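Local coordinates for protein putative aldehyde dehydrogenase AldY (Bacillus subtilis, PDB 4DNG) that probably oxidises aldehydes to carboxylates with NAD+ as the electron acceptor, and may help protect cells against stress from ethanol and related compounds, at residues Ala402-Thr415 / Leu426-Gln438. Residues are numbered along the deposited sequence; the frame is centred on the assembly and turned at random.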
loop_
_atom_site.group_PDB
_atom_site.type_symbol
_atom_site.label_atom_id
_atom_site.label_comp_id
_atom_site.label_asym_id
_atom_site.label_seq_id
_atom_site.Cartn_x
_atom_site.Cartn_y
_atom_site.Cartn_z
ATOM N N ALA A 402 23.023 4.782 -13.021
ATOM C CA ALA A 402 22.534 4.296 -11.717
ATOM C C ALA A 402 21.017 4.153 -11.700
ATOM O O ALA A 402 20.489 3.231 -11.086
ATOM C CB ALA A 402 22.987 5.215 -10.594
ATOM N N ASN A 403 20.353 5.091 -12.345
ATOM C CA ASN A 403 18.922 5.085 -12.510
ATOM C C ASN A 403 18.414 3.939 -13.354
ATOM O O ASN A 403 17.389 3.365 -13.067
ATOM C CB ASN A 403 18.460 6.413 -13.090
ATOM C CG ASN A 403 18.042 7.391 -12.028
ATOM O OD1 ASN A 403 17.528 7.010 -10.993
ATOM N ND2 ASN A 403 18.252 8.663 -12.288
ATOM N N ASP A 404 19.144 3.591 -14.393
ATOM C CA ASP A 404 18.624 2.687 -15.398
ATOM C C ASP A 404 18.729 1.261 -14.911
ATOM O O ASP A 404 19.628 0.527 -15.283
ATOM C CB ASP A 404 19.429 2.856 -16.687
ATOM C CG ASP A 404 19.331 1.662 -17.605
ATOM O OD1 ASP A 404 18.554 0.748 -17.303
ATOM O OD2 ASP A 404 20.029 1.650 -18.636
ATOM N N THR A 405 17.782 0.894 -14.058
ATOM C CA THR A 405 17.695 -0.426 -13.466
ATOM C C THR A 405 16.247 -0.842 -13.404
ATOM O O THR A 405 15.368 0.008 -13.419
ATOM C CB THR A 405 18.132 -0.378 -12.019
ATOM O OG1 THR A 405 17.182 0.407 -11.296
ATOM C CG2 THR A 405 19.478 0.260 -11.920
ATOM N N GLU A 406 16.000 -2.145 -13.307
ATOM C CA GLU A 406 14.644 -2.649 -13.182
ATOM C C GLU A 406 13.953 -1.871 -12.047
ATOM O O GLU A 406 12.946 -1.196 -12.274
ATOM C CB GLU A 406 14.669 -4.164 -12.930
ATOM C CG GLU A 406 15.318 -4.956 -14.068
ATOM C CD GLU A 406 15.943 -6.279 -13.636
ATOM O OE1 GLU A 406 15.888 -6.626 -12.432
ATOM O OE2 GLU A 406 16.502 -6.976 -14.514
ATOM N N TYR A 407 14.509 -1.954 -10.836
ATOM C CA TYR A 407 14.107 -1.098 -9.711
ATOM C C TYR A 407 15.326 -0.718 -8.879
ATOM O O TYR A 407 16.358 -1.400 -8.911
ATOM C CB TYR A 407 13.044 -1.769 -8.818
ATOM C CG TYR A 407 11.779 -2.152 -9.553
ATOM C CD1 TYR A 407 10.791 -1.201 -9.828
ATOM C CD2 TYR A 407 11.578 -3.463 -9.988
ATOM C CE1 TYR A 407 9.638 -1.549 -10.518
ATOM C CE2 TYR A 407 10.432 -3.818 -10.677
ATOM C CZ TYR A 407 9.467 -2.861 -10.940
ATOM O OH TYR A 407 8.328 -3.223 -11.622
ATOM N N GLY A 408 15.199 0.384 -8.144
ATOM C CA GLY A 408 16.240 0.821 -7.226
ATOM C C GLY A 408 15.668 1.003 -5.836
ATOM O O GLY A 408 14.709 1.754 -5.651
ATOM N N LEU A 409 16.247 0.300 -4.863
ATOM C CA LEU A 409 15.871 0.451 -3.458
ATOM C C LEU A 409 16.811 1.431 -2.745
ATOM O O LEU A 409 16.365 2.409 -2.134
ATOM C CB LEU A 409 15.875 -0.909 -2.745
ATOM C CG LEU A 409 15.811 -0.916 -1.208
ATOM C CD1 LEU A 409 14.457 -0.451 -0.670
ATOM C CD2 LEU A 409 16.172 -2.293 -0.671
ATOM N N SER A 410 18.108 1.150 -2.827
ATOM C CA SER A 410 19.137 1.981 -2.212
ATOM C C SER A 410 20.238 2.303 -3.221
ATOM O O SER A 410 20.501 1.527 -4.150
ATOM C CB SER A 410 19.734 1.286 -0.988
ATOM O OG SER A 410 19.986 2.215 0.050
ATOM N N SER A 411 20.868 3.459 -3.039
ATOM C CA SER A 411 22.001 3.861 -3.863
ATOM C C SER A 411 23.068 4.565 -3.024
ATOM O O SER A 411 22.788 5.064 -1.918
ATOM C CB SER A 411 21.518 4.771 -4.979
ATOM O OG SER A 411 20.817 5.865 -4.423
ATOM N N ALA A 412 24.287 4.607 -3.560
ATOM C CA ALA A 412 25.400 5.310 -2.910
ATOM C C ALA A 412 26.167 6.171 -3.909
ATOM O O ALA A 412 26.497 5.728 -5.016
ATOM C CB ALA A 412 26.332 4.322 -2.203
ATOM N N VAL A 413 26.430 7.410 -3.519
ATOM C CA VAL A 413 27.176 8.344 -4.372
ATOM C C VAL A 413 28.384 8.900 -3.619
ATOM O O VAL A 413 28.300 9.230 -2.425
ATOM C CB VAL A 413 26.273 9.454 -4.992
ATOM C CG1 VAL A 413 25.455 10.165 -3.926
ATOM C CG2 VAL A 413 27.091 10.462 -5.797
ATOM N N PHE A 414 29.514 8.950 -4.324
ATOM C CA PHE A 414 30.775 9.432 -3.749
ATOM C C PHE A 414 31.296 10.635 -4.498
ATOM O O PHE A 414 31.654 10.566 -5.676
ATOM C CB PHE A 414 31.828 8.318 -3.643
ATOM C CG PHE A 414 31.649 7.441 -2.433
ATOM C CD1 PHE A 414 30.603 6.520 -2.371
ATOM C CD2 PHE A 414 32.505 7.551 -1.342
ATOM C CE1 PHE A 414 30.418 5.717 -1.251
ATOM C CE2 PHE A 414 32.331 6.749 -0.219
ATOM C CZ PHE A 414 31.285 5.832 -0.174
ATOM N N THR A 415 31.305 11.750 -3.793
ATOM C CA THR A 415 31.729 13.004 -4.353
ATOM C C THR A 415 32.308 13.847 -3.242
ATOM O O THR A 415 31.901 13.733 -2.082
ATOM C CB THR A 415 30.569 13.766 -5.041
ATOM O OG1 THR A 415 30.957 15.138 -5.263
ATOM C CG2 THR A 415 29.315 13.739 -4.183
ATOM N N LEU A 426 19.088 13.454 -5.196
ATOM C CA LEU A 426 17.709 13.809 -5.489
ATOM C C LEU A 426 17.255 13.434 -6.904
ATOM O O LEU A 426 16.087 13.595 -7.243
ATOM C CB LEU A 426 17.496 15.305 -5.243
ATOM C CG LEU A 426 17.311 15.657 -3.763
ATOM C CD1 LEU A 426 17.336 17.165 -3.528
ATOM C CD2 LEU A 426 16.039 15.037 -3.198
ATOM N N GLN A 427 18.174 12.914 -7.711
ATOM C CA GLN A 427 17.910 12.626 -9.117
ATOM C C GLN A 427 17.817 11.146 -9.388
ATOM O O GLN A 427 17.617 10.729 -10.529
ATOM C CB GLN A 427 19.037 13.200 -9.954
ATOM C CG GLN A 427 18.631 13.693 -11.316
ATOM C CD GLN A 427 19.655 14.639 -11.847
ATOM O OE1 GLN A 427 19.998 14.603 -13.024
ATOM N NE2 GLN A 427 20.181 15.481 -10.968
ATOM N N ILE A 428 17.995 10.356 -8.334
ATOM C CA ILE A 428 17.944 8.902 -8.398
ATOM C C ILE A 428 16.619 8.380 -7.847
ATOM O O ILE A 428 16.273 8.652 -6.682
ATOM C CB ILE A 428 19.092 8.279 -7.578
ATOM C CG1 ILE A 428 20.440 8.777 -8.096
ATOM C CG2 ILE A 428 19.019 6.746 -7.592
ATOM C CD1 ILE A 428 21.639 8.053 -7.511
ATOM N N ASP A 429 15.895 7.627 -8.683
ATOM C CA ASP A 429 14.683 6.908 -8.261
ATOM C C ASP A 429 15.069 5.745 -7.389
ATOM O O ASP A 429 15.389 4.651 -7.866
ATOM C CB ASP A 429 13.853 6.427 -9.449
ATOM C CG ASP A 429 12.943 7.502 -9.991
ATOM O OD1 ASP A 429 12.500 8.373 -9.205
ATOM O OD2 ASP A 429 12.663 7.473 -11.207
ATOM N N SER A 430 15.056 6.016 -6.094
ATOM C CA SER A 430 15.505 5.088 -5.073
ATOM C C SER A 430 15.024 5.699 -3.778
ATOM O O SER A 430 14.975 6.925 -3.648
ATOM C CB SER A 430 17.036 4.973 -5.084
ATOM O OG SER A 430 17.548 4.607 -3.816
ATOM N N GLY A 431 14.640 4.864 -2.826
ATOM C CA GLY A 431 14.148 5.381 -1.554
ATOM C C GLY A 431 15.277 6.061 -0.803
ATOM O O GLY A 431 15.115 7.186 -0.308
ATOM N N MET A 432 16.429 5.389 -0.744
ATOM C CA MET A 432 17.570 5.885 0.022
ATOM C C MET A 432 18.821 6.112 -0.838
ATOM O O MET A 432 19.226 5.236 -1.599
ATOM C CB MET A 432 17.882 4.914 1.170
ATOM C CG MET A 432 19.187 5.185 1.902
ATOM S SD MET A 432 19.025 6.300 3.308
ATOM C CE MET A 432 18.757 5.108 4.624
ATOM N N THR A 433 19.423 7.291 -0.717
ATOM C CA THR A 433 20.802 7.485 -1.186
ATOM C C THR A 433 21.704 7.932 -0.047
ATOM O O THR A 433 21.359 8.863 0.691
ATOM C CB THR A 433 20.901 8.538 -2.288
ATOM O OG1 THR A 433 19.920 8.265 -3.294
ATOM C CG2 THR A 433 22.292 8.524 -2.907
ATOM N N HIS A 434 22.876 7.327 0.052
ATOM C CA HIS A 434 23.897 7.787 0.957
ATOM C C HIS A 434 24.926 8.531 0.190
ATOM O O HIS A 434 25.272 8.137 -0.924
ATOM C CB HIS A 434 24.598 6.623 1.611
ATOM C CG HIS A 434 23.679 5.554 2.100
ATOM N ND1 HIS A 434 22.972 5.678 3.216
ATOM C CD2 HIS A 434 23.390 4.304 1.592
ATOM C CE1 HIS A 434 22.251 4.576 3.412
ATOM N NE2 HIS A 434 22.508 3.734 2.418
ATOM N N VAL A 435 25.464 9.594 0.763
ATOM C CA VAL A 435 26.588 10.255 0.138
ATOM C C VAL A 435 27.834 9.921 0.925
ATOM O O VAL A 435 27.928 10.211 2.098
ATOM C CB VAL A 435 26.410 11.772 0.109
ATOM C CG1 VAL A 435 25.382 12.162 -0.919
ATOM C CG2 VAL A 435 26.009 12.279 1.471
ATOM N N ASN A 436 28.801 9.321 0.261
ATOM C CA ASN A 436 30.024 8.937 0.926
ATOM C C ASN A 436 29.867 8.045 2.145
ATOM O O ASN A 436 30.444 8.324 3.170
ATOM C CB ASN A 436 30.821 10.177 1.301
ATOM C CG ASN A 436 31.150 11.043 0.106
ATOM O OD1 ASN A 436 31.450 10.547 -0.971
ATOM N ND2 ASN A 436 31.099 12.347 0.298
ATOM N N ASP A 437 29.068 6.990 2.048
ATOM C CA ASP A 437 28.989 5.972 3.106
ATOM C C ASP A 437 28.510 4.590 2.668
ATOM O O ASP A 437 28.083 4.395 1.544
ATOM C CB ASP A 437 28.170 6.424 4.305
ATOM C CG ASP A 437 28.195 5.407 5.426
ATOM O OD1 ASP A 437 28.988 5.569 6.366
ATOM O OD2 ASP A 437 27.432 4.429 5.358
ATOM N N GLN A 438 28.618 3.620 3.565
ATOM C CA GLN A 438 28.158 2.274 3.276
ATOM C C GLN A 438 28.800 1.818 1.993
ATOM O O GLN A 438 29.259 0.695 1.903
ATOM C CB GLN A 438 26.639 2.237 3.118
ATOM C CG GLN A 438 25.874 2.125 4.425
ATOM C CD GLN A 438 25.086 0.833 4.552
ATOM O OE1 GLN A 438 24.484 0.360 3.593
ATOM N NE2 GLN A 438 25.082 0.264 5.747
#
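From S410 to V413 the chain pairs in parallel with M432 to V435, the two short strands 22° apart, and the bonds alternate as parallel sheets require: S411 N gives to M432 O, S411 O takes from H434 N, V413 N gives to H434 O and V413 O takes from N436 N. On the face of S411 and V413, T433 OG1 donates to S411 OG at 2.8 Å, while V413 and V435 lie side by side, their CG1 atoms 3.6 Å apart.

Two asparagines, N403 at the end of helix 395-403 and N436 just past strand 432-435, each use both halves of the amide on backbone. N403 receives D429 N on OD1 at 2.9 Å, in the carbonyl plane, and sends ND2 almost straight (174°) to Q427 O at 2.8 Å. Replacing N403 with alanine is likely to leave D429 N and Q427 O without these mates and let the loop before strand 432-435 shift. N436 ND2 reaches T415 O at 2.9 Å and OD1 takes T415 N at 3.1 Å. With CG of F414 anti to the carbonyl carbon (chi1 -81°), its ring turns one face to N436, whose CA sits 3.5 Å from the centroid in a CH-pi contact.

The pair belongs to a beta-alpha-beta unit whose helix 418-425 meets T433 and N436, while strand 258-262 flanks 410-414 on its other side. Beyond 432-435 the sheet runs on into a strand of the second subunit; K472 of that subunit bonds T433 OG1, and its R225 forms a salt bridge with D429, an intersubunit sheet extension familiar from aldehyde dehydrogenases.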